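Local coordinates for sugar ABC transporter substrate-binding protein (Treponema pallidum subsp. pallidum, PDB 5U2P) that probably binds a small solute, perhaps a sugar, in the periplasm and delivers it to an ABC transporter for uptake, at residues I177-T191 and I254-G268. Sequence-based numbering, arbitrary orientation.
Sequences IVPLALSTTESFPHT and IIHDFTRDRIAMYFG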
ATOM      1  N   ILE A 177     -27.372  -9.417   7.406  1.00 56.77           N
ATOM      2  CA  ILE A 177     -26.029  -8.878   7.586  1.00 47.43           C
ATOM      3  C   ILE A 177     -25.006  -9.676   6.803  1.00 69.75           C
ATOM      4  O   ILE A 177     -24.752 -10.843   7.113  1.00 50.83           O
ATOM      5  CB  ILE A 177     -25.625  -8.875   9.066  1.00 51.84           C
ATOM      6  CG1 ILE A 177     -26.564  -7.954   9.849  1.00 49.28           C
ATOM      7  CG2 ILE A 177     -24.140  -8.455   9.225  1.00 42.72           C
ATOM      8  CD1 ILE A 177     -26.260  -7.857  11.338  1.00 57.42           C
ATOM      9  N   VAL A 178     -24.401  -9.043   5.803  1.00 58.61           N
ATOM     10  CA  VAL A 178     -23.427  -9.730   4.966  1.00 62.75           C
ATOM     11  C   VAL A 178     -22.177 -10.025   5.796  1.00 40.69           C
ATOM     12  O   VAL A 178     -21.703  -9.165   6.561  1.00 47.28           O
ATOM     13  CB  VAL A 178     -23.080  -8.918   3.718  1.00 59.75           C
ATOM     14  CG1 VAL A 178     -21.991  -9.615   2.900  1.00 62.78           C
ATOM     15  CG2 VAL A 178     -24.321  -8.742   2.874  1.00 58.72           C
ATOM     16  N   PRO A 179     -21.657 -11.263   5.690  1.00 42.29           N
ATOM     17  CA  PRO A 179     -20.613 -11.619   6.652  1.00 33.83           C
ATOM     18  C   PRO A 179     -19.295 -10.899   6.369  1.00 25.38           C
ATOM     19  O   PRO A 179     -18.764 -10.235   7.259  1.00 30.16           O
ATOM     20  CB  PRO A 179     -20.465 -13.145   6.469  1.00 27.38           C
ATOM     21  CG  PRO A 179     -21.666 -13.582   5.655  1.00 37.37           C
ATOM     22  CD  PRO A 179     -21.966 -12.389   4.792  1.00 43.12           C
ATOM     23  N   LEU A 180     -18.784 -11.042   5.148  1.00 31.39           N
ATOM     24  CA  LEU A 180     -17.519 -10.415   4.750  1.00 21.05           C
ATOM     25  C   LEU A 180     -17.689  -9.646   3.446  1.00 30.52           C
ATOM     26  O   LEU A 180     -17.755 -10.229   2.369  1.00 28.76           O
ATOM     27  CB  LEU A 180     -16.406 -11.457   4.594  1.00 21.82           C
ATOM     28  CG  LEU A 180     -15.014 -10.954   4.198  1.00 26.56           C
ATOM     29  CD1 LEU A 180     -14.476  -9.984   5.221  1.00 28.33           C
ATOM     30  CD2 LEU A 180     -14.040 -12.120   4.017  1.00 26.69           C
ATOM     31  N   ALA A 181     -17.739  -8.327   3.565  1.00 18.95           N
ATOM     32  CA  ALA A 181     -17.892  -7.435   2.440  1.00 20.65           C
ATOM     33  C   ALA A 181     -16.557  -7.041   1.797  1.00 26.49           C
ATOM     34  O   ALA A 181     -15.519  -6.874   2.476  1.00 20.83           O
ATOM     35  CB  ALA A 181     -18.648  -6.182   2.886  1.00 23.69           C
ATOM     36  N   LEU A 182     -16.615  -6.898   0.478  1.00 21.45           N
ATOM     37  CA  LEU A 182     -15.494  -6.495  -0.378  1.00 16.61           C
ATOM     38  C   LEU A 182     -15.973  -5.406  -1.311  1.00 22.20           C
ATOM     39  O   LEU A 182     -17.137  -5.402  -1.717  1.00 24.55           O
ATOM     40  CB  LEU A 182     -14.967  -7.687  -1.189  1.00 18.45           C
ATOM     41  CG  LEU A 182     -14.570  -8.927  -0.394  1.00 20.26           C
ATOM     42  CD1 LEU A 182     -14.224 -10.060  -1.338  1.00 25.34           C
ATOM     43  CD2 LEU A 182     -13.378  -8.647   0.535  1.00 19.40           C
ATOM     44  N   SER A 183     -15.082  -4.484  -1.650  1.00 19.14           N
ATOM     45  CA  SER A 183     -15.401  -3.408  -2.569  1.00 22.50           C
ATOM     46  C   SER A 183     -14.615  -3.517  -3.866  1.00 26.06           C
ATOM     47  O   SER A 183     -13.508  -4.072  -3.924  1.00 22.21           O
ATOM     48  CB  SER A 183     -15.145  -2.050  -1.900  1.00 19.35           C
ATOM     49  OG  SER A 183     -13.805  -1.884  -1.541  1.00 22.73           O
ATOM     50  N   THR A 184     -15.190  -2.960  -4.920  1.00 21.16           N
ATOM     51  CA  THR A 184     -14.618  -3.096  -6.247  1.00 18.55           C
ATOM     52  C   THR A 184     -13.328  -2.303  -6.379  1.00 22.27           C
ATOM     53  O   THR A 184     -13.180  -1.249  -5.764  1.00 22.40           O
ATOM     54  CB  THR A 184     -15.616  -2.630  -7.328  1.00 28.05           C
ATOM     55  OG1 THR A 184     -15.138  -3.020  -8.619  1.00 32.58           O
ATOM     56  CG2 THR A 184     -15.803  -1.134  -7.299  1.00 31.97           C
ATOM     57  N   THR A 185     -12.402  -2.821  -7.185  1.00 19.78           N
ATOM     58  CA  THR A 185     -11.178  -2.120  -7.517  1.00 23.18           C
ATOM     59  C   THR A 185     -11.009  -2.057  -9.030  1.00 25.02           C
ATOM     60  O   THR A 185     -11.745  -2.712  -9.771  1.00 26.10           O
ATOM     61  CB  THR A 185      -9.929  -2.812  -6.952  1.00 28.44           C
ATOM     62  OG1 THR A 185      -9.685  -3.992  -7.725  1.00 26.13           O
ATOM     63  CG2 THR A 185     -10.107  -3.186  -5.472  1.00 23.50           C
ATOM     64  N   GLU A 186     -10.012  -1.287  -9.449  1.00 28.96           N
ATOM     65  CA  GLU A 186      -9.601  -1.176 -10.846  1.00 28.33           C
ATOM     66  C   GLU A 186      -8.380  -2.061 -11.163  1.00 30.01           C
ATOM     67  O   GLU A 186      -7.642  -1.799 -12.124  1.00 43.79           O
ATOM     68  CB  GLU A 186      -9.271   0.283 -11.165  1.00 38.05           C
ATOM     69  CG  GLU A 186     -10.456   1.235 -11.069  1.00 57.05           C
ATOM     70  CD  GLU A 186     -11.351   1.167 -12.285  1.00 70.67           C
ATOM     71  OE1 GLU A 186     -12.102   0.177 -12.418  1.00 87.05           O
ATOM     72  OE2 GLU A 186     -11.296   2.104 -13.113  1.00 82.83           O
ATOM     73  N   SER A 187      -8.166  -3.104 -10.361  1.00 25.81           N
ATOM     74  CA  SER A 187      -7.028  -4.016 -10.558  1.00 19.06           C
ATOM     75  C   SER A 187      -7.393  -5.486 -10.365  1.00 22.93           C
ATOM     76  O   SER A 187      -8.446  -5.822  -9.823  1.00 24.87           O
ATOM     77  CB  SER A 187      -5.878  -3.628  -9.622  1.00 29.33           C
ATOM     78  OG  SER A 187      -6.348  -3.320  -8.323  1.00 33.59           O
ATOM     79  N   PHE A 188      -6.541  -6.358 -10.904  1.00 22.82           N
ATOM     80  CA  PHE A 188      -6.626  -7.794 -10.667  1.00 25.86           C
ATOM     81  C   PHE A 188      -5.327  -8.205  -9.991  1.00 22.99           C
ATOM     82  O   PHE A 188      -4.294  -7.581 -10.212  1.00 27.91           O
ATOM     83  CB  PHE A 188      -6.811  -8.606 -11.971  1.00 26.26           C
ATOM     84  CG  PHE A 188      -8.101  -8.325 -12.699  1.00 29.35           C
ATOM     85  CD1 PHE A 188      -8.139  -8.316 -14.083  1.00 48.92           C
ATOM     86  CD2 PHE A 188      -9.264  -8.084 -12.002  1.00 30.65           C
ATOM     87  CE1 PHE A 188      -9.318  -8.051 -14.760  1.00 46.82           C
ATOM     88  CE2 PHE A 188     -10.450  -7.818 -12.669  1.00 41.61           C
ATOM     89  CZ  PHE A 188     -10.472  -7.801 -14.052  1.00 39.18           C
ATOM     90  N   PRO A 189      -5.367  -9.240  -9.146  1.00 22.59           N
ATOM     91  CA  PRO A 189      -6.572  -9.874  -8.628  1.00 19.06           C
ATOM     92  C   PRO A 189      -7.201  -8.911  -7.634  1.00 21.00           C
ATOM     93  O   PRO A 189      -6.586  -7.872  -7.348  1.00 20.87           O
ATOM     94  CB  PRO A 189      -6.053 -11.144  -7.950  1.00 28.46           C
ATOM     95  CG  PRO A 189      -4.657 -10.795  -7.545  1.00 35.34           C
ATOM     96  CD  PRO A 189      -4.142  -9.812  -8.558  1.00 26.13           C
ATOM     97  N   HIS A 190      -8.389  -9.232  -7.147  1.00 21.80           N
ATOM     98  CA  HIS A 190      -9.000  -8.414  -6.111  1.00 20.42           C
ATOM     99  C   HIS A 190      -8.125  -8.369  -4.852  1.00 28.61           C
ATOM    100  O   HIS A 190      -7.380  -9.296  -4.565  1.00 22.90           O
ATOM    101  CB  HIS A 190     -10.391  -8.944  -5.758  1.00 21.60           C
ATOM    102  CG  HIS A 190     -11.092  -8.070  -4.776  1.00 21.98           C
ATOM    103  ND1 HIS A 190     -11.072  -8.312  -3.420  1.00 22.85           N
ATOM    104  CD2 HIS A 190     -11.752  -6.901  -4.944  1.00 23.47           C
ATOM    105  CE1 HIS A 190     -11.717  -7.341  -2.796  1.00 27.66           C
ATOM    106  NE2 HIS A 190     -12.135  -6.469  -3.700  1.00 22.42           N
ATOM    107  N   THR A 191      -8.236  -7.273  -4.105  1.00 19.94           N
ATOM    108  CA  THR A 191      -7.521  -7.063  -2.857  1.00 18.59           C
ATOM    109  C   THR A 191      -7.404  -8.266  -1.919  1.00 18.85           C
ATOM    110  O   THR A 191      -6.363  -8.492  -1.325  1.00 21.61           O
ATOM    111  CB  THR A 191      -8.235  -5.930  -2.057  1.00 21.70           C
ATOM    112  OG1 THR A 191      -8.589  -4.852  -2.947  1.00 22.13           O
ATOM    113  CG2 THR A 191      -7.369  -5.431  -0.938  1.00 21.74           C
ATOM    114  N   ILE A 254     -20.423   0.332   0.258  1.00 20.15           N
ATOM    115  CA  ILE A 254     -19.907  -0.293   1.468  1.00 20.38           C
ATOM    116  C   ILE A 254     -20.060   0.644   2.659  1.00 21.45           C
ATOM    117  O   ILE A 254     -20.508   0.228   3.719  1.00 19.95           O
ATOM    118  CB  ILE A 254     -18.414  -0.675   1.304  1.00 22.84           C
ATOM    119  CG1 ILE A 254     -18.238  -1.797   0.284  1.00 39.46           C
ATOM    120  CG2 ILE A 254     -17.767  -1.020   2.649  1.00 21.86           C
ATOM    121  CD1 ILE A 254     -18.929  -3.064   0.608  1.00 33.96           C
ATOM    122  N   ILE A 255     -19.671   1.905   2.494  1.00 17.96           N
ATOM    123  CA  ILE A 255     -19.791   2.870   3.571  1.00 18.00           C
ATOM    124  C   ILE A 255     -21.251   3.019   4.008  1.00 20.86           C
ATOM    125  O   ILE A 255     -21.569   3.032   5.215  1.00 19.59           O
ATOM    126  CB  ILE A 255     -19.216   4.243   3.153  1.00 19.29           C
ATOM    127  CG1 ILE A 255     -17.710   4.136   2.901  1.00 24.91           C
ATOM    128  CG2 ILE A 255     -19.497   5.285   4.228  1.00 25.28           C
ATOM    129  CD1 ILE A 255     -17.122   5.307   2.147  1.00 25.50           C
ATOM    130  N   HIS A 256     -22.134   3.139   3.025  1.00 19.30           N
ATOM    131  CA  HIS A 256     -23.555   3.284   3.286  1.00 22.06           C
ATOM    132  C   HIS A 256     -24.075   2.129   4.120  1.00 19.98           C
ATOM    133  O   HIS A 256     -24.749   2.338   5.141  1.00 19.19           O
ATOM    134  CB  HIS A 256     -24.326   3.369   1.981  1.00 21.53           C
ATOM    135  CG  HIS A 256     -25.783   3.598   2.160  1.00 20.11           C
ATOM    136  ND1 HIS A 256     -26.667   2.579   2.425  1.00 25.48           N
ATOM    137  CD2 HIS A 256     -26.518   4.731   2.090  1.00 14.23           C
ATOM    138  CE1 HIS A 256     -27.884   3.083   2.533  1.00 18.53           C
ATOM    139  NE2 HIS A 256     -27.822   4.380   2.303  1.00 23.23           N
ATOM    140  N   ASP A 257     -23.731   0.906   3.713  1.00 17.80           N
ATOM    141  CA  ASP A 257     -24.217  -0.272   4.414  1.00 17.01           C
ATOM    142  C   ASP A 257     -23.507  -0.501   5.759  1.00 19.48           C
ATOM    143  O   ASP A 257     -24.143  -0.922   6.736  1.00 21.02           O
ATOM    144  CB  ASP A 257     -24.084  -1.514   3.520  1.00 14.90           C
ATOM    145  CG  ASP A 257     -25.009  -1.480   2.307  1.00 32.85           C
ATOM    146  OD1 ASP A 257     -26.010  -0.734   2.330  1.00 23.97           O
ATOM    147  OD2 ASP A 257     -24.731  -2.217   1.326  1.00 30.10           O
ATOM    148  N   PHE A 258     -22.206  -0.233   5.827  1.00 18.25           N
ATOM    149  CA  PHE A 258     -21.463  -0.486   7.055  1.00 19.97           C
ATOM    150  C   PHE A 258     -21.959   0.414   8.166  1.00 19.98           C
ATOM    151  O   PHE A 258     -22.091  -0.034   9.310  1.00 20.28           O
ATOM    152  CB  PHE A 258     -19.953  -0.290   6.835  1.00 22.06           C
ATOM    153  CG  PHE A 258     -19.100  -1.057   7.803  1.00 17.39           C
ATOM    154  CD1 PHE A 258     -19.011  -0.666   9.140  1.00 16.96           C
ATOM    155  CD2 PHE A 258     -18.399  -2.175   7.386  1.00 20.37           C
ATOM    156  CE1 PHE A 258     -18.216  -1.379  10.025  1.00 22.02           C
ATOM    157  CE2 PHE A 258     -17.616  -2.889   8.255  1.00 22.91           C
ATOM    158  CZ  PHE A 258     -17.512  -2.497   9.575  1.00 20.47           C
ATOM    159  N   THR A 259     -22.249   1.674   7.839  1.00 18.90           N
ATOM    160  CA  THR A 259     -22.672   2.628   8.858  1.00 17.13           C
ATOM    161  C   THR A 259     -24.110   2.384   9.279  1.00 19.23           C
ATOM    162  O   THR A 259     -24.574   3.003  10.239  1.00 20.60           O
ATOM    163  CB  THR A 259     -22.512   4.107   8.405  1.00 19.60           C
ATOM    164  OG1 THR A 259     -23.258   4.372   7.206  1.00 21.77           O
ATOM    165  CG2 THR A 259     -21.061   4.435   8.162  1.00 18.99           C
ATOM    166  N   ARG A 260     -24.821   1.508   8.554  1.00 19.53           N
ATOM    167  CA  ARG A 260     -26.181   1.089   8.930  1.00 20.09           C
ATOM    168  C   ARG A 260     -26.232  -0.329   9.525  1.00 24.54           C
ATOM    169  O   ARG A 260     -27.287  -0.967   9.577  1.00 25.01           O
ATOM    170  CB  ARG A 260     -27.107   1.197   7.720  1.00 22.21           C
ATOM    171  CG  ARG A 260     -27.400   2.634   7.333  1.00 18.21           C
ATOM    172  CD  ARG A 260     -28.016   2.772   5.968  1.00 23.02           C
ATOM    173  NE  ARG A 260     -28.399   4.147   5.697  1.00 20.92           N
ATOM    174  CZ  ARG A 260     -27.549   5.144   5.460  1.00 21.26           C
ATOM    175  NH1 ARG A 260     -26.241   4.938   5.451  1.00 20.85           N
ATOM    176  NH2 ARG A 260     -28.020   6.369   5.243  1.00 24.13           N
ATOM    177  N   ASP A 261     -25.088  -0.795  10.002  1.00 19.45           N
ATOM    178  CA  ASP A 261     -24.970  -2.087  10.681  1.00 24.20           C
ATOM    179  C   ASP A 261     -25.414  -3.247   9.782  1.00 31.00           C
ATOM    180  O   ASP A 261     -25.952  -4.249  10.263  1.00 25.11           O
ATOM    181  CB  ASP A 261     -25.789  -2.110  11.996  1.00 25.97           C
ATOM    182  CG  ASP A 261     -25.244  -1.182  13.078  1.00 43.50           C
ATOM    183  OD1 ASP A 261     -24.167  -0.573  12.926  1.00 32.79           O
ATOM    184  OD2 ASP A 261     -25.907  -1.082  14.126  1.00 38.49           O
ATOM    185  N   ARG A 262     -25.185  -3.124   8.475  1.00 27.07           N
ATOM    186  CA  ARG A 262     -25.570  -4.181   7.532  1.00 24.76           C
ATOM    187  C   ARG A 262     -24.379  -5.041   7.098  1.00 27.85           C
ATOM    188  O   ARG A 262     -24.548  -5.994   6.321  1.00 26.25           O
ATOM    189  CB  ARG A 262     -26.241  -3.570   6.306  1.00 23.06           C
ATOM    190  CG  ARG A 262     -27.562  -2.953   6.592  1.00 33.31           C
ATOM    191  CD  ARG A 262     -28.035  -2.148   5.423  1.00 30.36           C
ATOM    192  NE  ARG A 262     -29.247  -1.435   5.785  1.00 29.23           N
ATOM    193  CZ  ARG A 262     -29.849  -0.526   5.026  1.00 28.80           C
ATOM    194  NH1 ARG A 262     -29.350  -0.195   3.843  1.00 27.50           N
ATOM    195  NH2 ARG A 262     -30.940   0.069   5.478  1.00 32.85           N
ATOM    196  N   ILE A 263     -23.190  -4.703   7.604  1.00 24.02           N
ATOM    197  CA  ILE A 263     -21.950  -5.449   7.342  1.00 22.93           C
ATOM    198  C   ILE A 263     -21.133  -5.698   8.617  1.00 25.19           C
ATOM    199  O   ILE A 263     -20.736  -4.757   9.310  1.00 27.64           O
ATOM    200  CB  ILE A 263     -21.018  -4.691   6.379  1.00 23.29           C
ATOM    201  CG1 ILE A 263     -21.732  -4.345   5.085  1.00 27.22           C
ATOM    202  CG2 ILE A 263     -19.720  -5.515   6.114  1.00 24.41           C
ATOM    203  CD1 ILE A 263     -20.893  -3.451   4.180  1.00 22.99           C
ATOM    204  N   ALA A 264     -20.826  -6.956   8.886  1.00 28.41           N
ATOM    205  CA  ALA A 264     -20.067  -7.315  10.082  1.00 31.92           C
ATOM    206  C   ALA A 264     -18.593  -7.025   9.902  1.00 26.54           C
ATOM    207  O   ALA A 264     -17.946  -6.464  10.795  1.00 27.81           O
ATOM    208  CB  ALA A 264     -20.270  -8.784  10.413  1.00 38.71           C
ATOM    209  N   MET A 265     -18.079  -7.418   8.743  1.00 28.35           N
ATOM    210  CA  MET A 265     -16.660  -7.354   8.424  1.00 26.14           C
ATOM    211  C   MET A 265     -16.450  -6.817   7.010  1.00 23.64           C
ATOM    212  O   MET A 265     -17.201  -7.145   6.101  1.00 25.08           O
ATOM    213  CB  MET A 265     -16.020  -8.738   8.531  1.00 28.90           C
ATOM    214  CG  MET A 265     -15.982  -9.310   9.921  1.00 31.68           C
ATOM    215  SD  MET A 265     -15.218 -10.934   9.957  1.00 31.11           S
ATOM    216  CE  MET A 265     -16.454 -11.902   9.101  1.00 34.62           C
ATOM    217  N   TYR A 266     -15.410  -6.007   6.849  1.00 21.39           N
ATOM    218  CA  TYR A 266     -14.989  -5.511   5.549  1.00 21.52           C
ATOM    219  C   TYR A 266     -13.495  -5.749   5.425  1.00 20.91           C
ATOM    220  O   TYR A 266     -12.756  -5.406   6.332  1.00 20.48           O
ATOM    221  CB  TYR A 266     -15.318  -4.015   5.393  1.00 20.15           C
ATOM    222  CG  TYR A 266     -14.631  -3.421   4.182  1.00 18.42           C
ATOM    223  CD1 TYR A 266     -15.122  -3.648   2.901  1.00 18.36           C
ATOM    224  CD2 TYR A 266     -13.457  -2.705   4.314  1.00 18.76           C
ATOM    225  CE1 TYR A 266     -14.477  -3.103   1.785  1.00 18.70           C
ATOM    226  CE2 TYR A 266     -12.809  -2.187   3.220  1.00 22.76           C
ATOM    227  CZ  TYR A 266     -13.321  -2.393   1.962  1.00 22.30           C
ATOM    228  OH  TYR A 266     -12.637  -1.861   0.902  1.00 26.46           O
ATOM    229  N   PHE A 267     -13.039  -6.380   4.339  1.00 17.48           N
ATOM    230  CA  PHE A 267     -11.615  -6.487   4.087  1.00 17.44           C
ATOM    231  C   PHE A 267     -11.204  -5.557   2.958  1.00 21.88           C
ATOM    232  O   PHE A 267     -11.762  -5.596   1.862  1.00 17.60           O
ATOM    233  CB  PHE A 267     -11.160  -7.904   3.720  1.00 19.45           C
ATOM    234  CG  PHE A 267      -9.679  -7.981   3.540  1.00 17.38           C
ATOM    235  CD1 PHE A 267      -8.852  -8.024   4.645  1.00 17.96           C
ATOM    236  CD2 PHE A 267      -9.097  -7.896   2.276  1.00 20.61           C
ATOM    237  CE1 PHE A 267      -7.477  -8.020   4.502  1.00 22.94           C
ATOM    238  CE2 PHE A 267      -7.739  -7.902   2.136  1.00 22.10           C
ATOM    239  CZ  PHE A 267      -6.924  -7.968   3.245  1.00 25.17           C
ATOM    240  N   GLY A 268     -10.214  -4.723   3.236  1.00 18.60           N
ATOM    241  CA  GLY A 268      -9.717  -3.798   2.255  1.00 20.63           C
ATOM    242  C   GLY A 268      -8.881  -2.700   2.851  1.00 17.65           C
ATOM    243  O   GLY A 268      -8.311  -2.829   3.943  1.00 18.29           O
TER
HETATM  244  O   HOH W   1     -12.407  -5.096  -0.716  1.00 22.09           O
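Ser183 OG and Tyr266 OH lie 2.7 Å apart in a hydroxyl-hydroxyl hydrogen bond, with OG at the edge of the phenol ring and in its plane. The bond closes one end of a parallel strand pair, 178-181 beside 263-267, in a mixed sheet of the solute-binding protein fold; strand 138-145 flanks 263-267 antiparallel. The parallel register is set by Val178 against Ile263, Leu180 against Met265 and Ala181 against Tyr266. Ala181 bonds through both its N and its O: its N donates to Met265 O at 2.8 Å with an N-H...O angle of 169°, and its O accepts from Phe267 N at 3.1 Å. At the other end Val178 N donates to Arg262 O (3.1 Å), whereas the bonds of Ala264 N to Val178 O and Met265 N to Pro179 O are weak, the first long but straight, the second also bent, next to the corners that both segments turn at 179-180 and 264.

On the face carrying Ala181, its CB is pressed against Ile263 CG2 at 3.5 Å, tighter than usual van der Waals contact, and Ile254 CD1 from helix 251-258 reaches the same methyl. On the face of Leu180 and Met265, with CG anti to the backbone N (chi1 -179°) and chi2 near 60°, Leu180 brings its CD1 branch to Met265 CB at 3.9 Å. Both side chains also touch Leu142 of strand 138-145, while Cys167 of helix 160-172 touches Met265. Beyond the last rung, Leu182 CD2 crosses to Phe267 CB at 4.0 Å, and a water joins Ser183 N to Phe267 O. Ser183 is also held through its carbonyl: His190 NE2 donates to Ser183 O at 2.8 Å, the oxygen lying exactly in the imidazole plane.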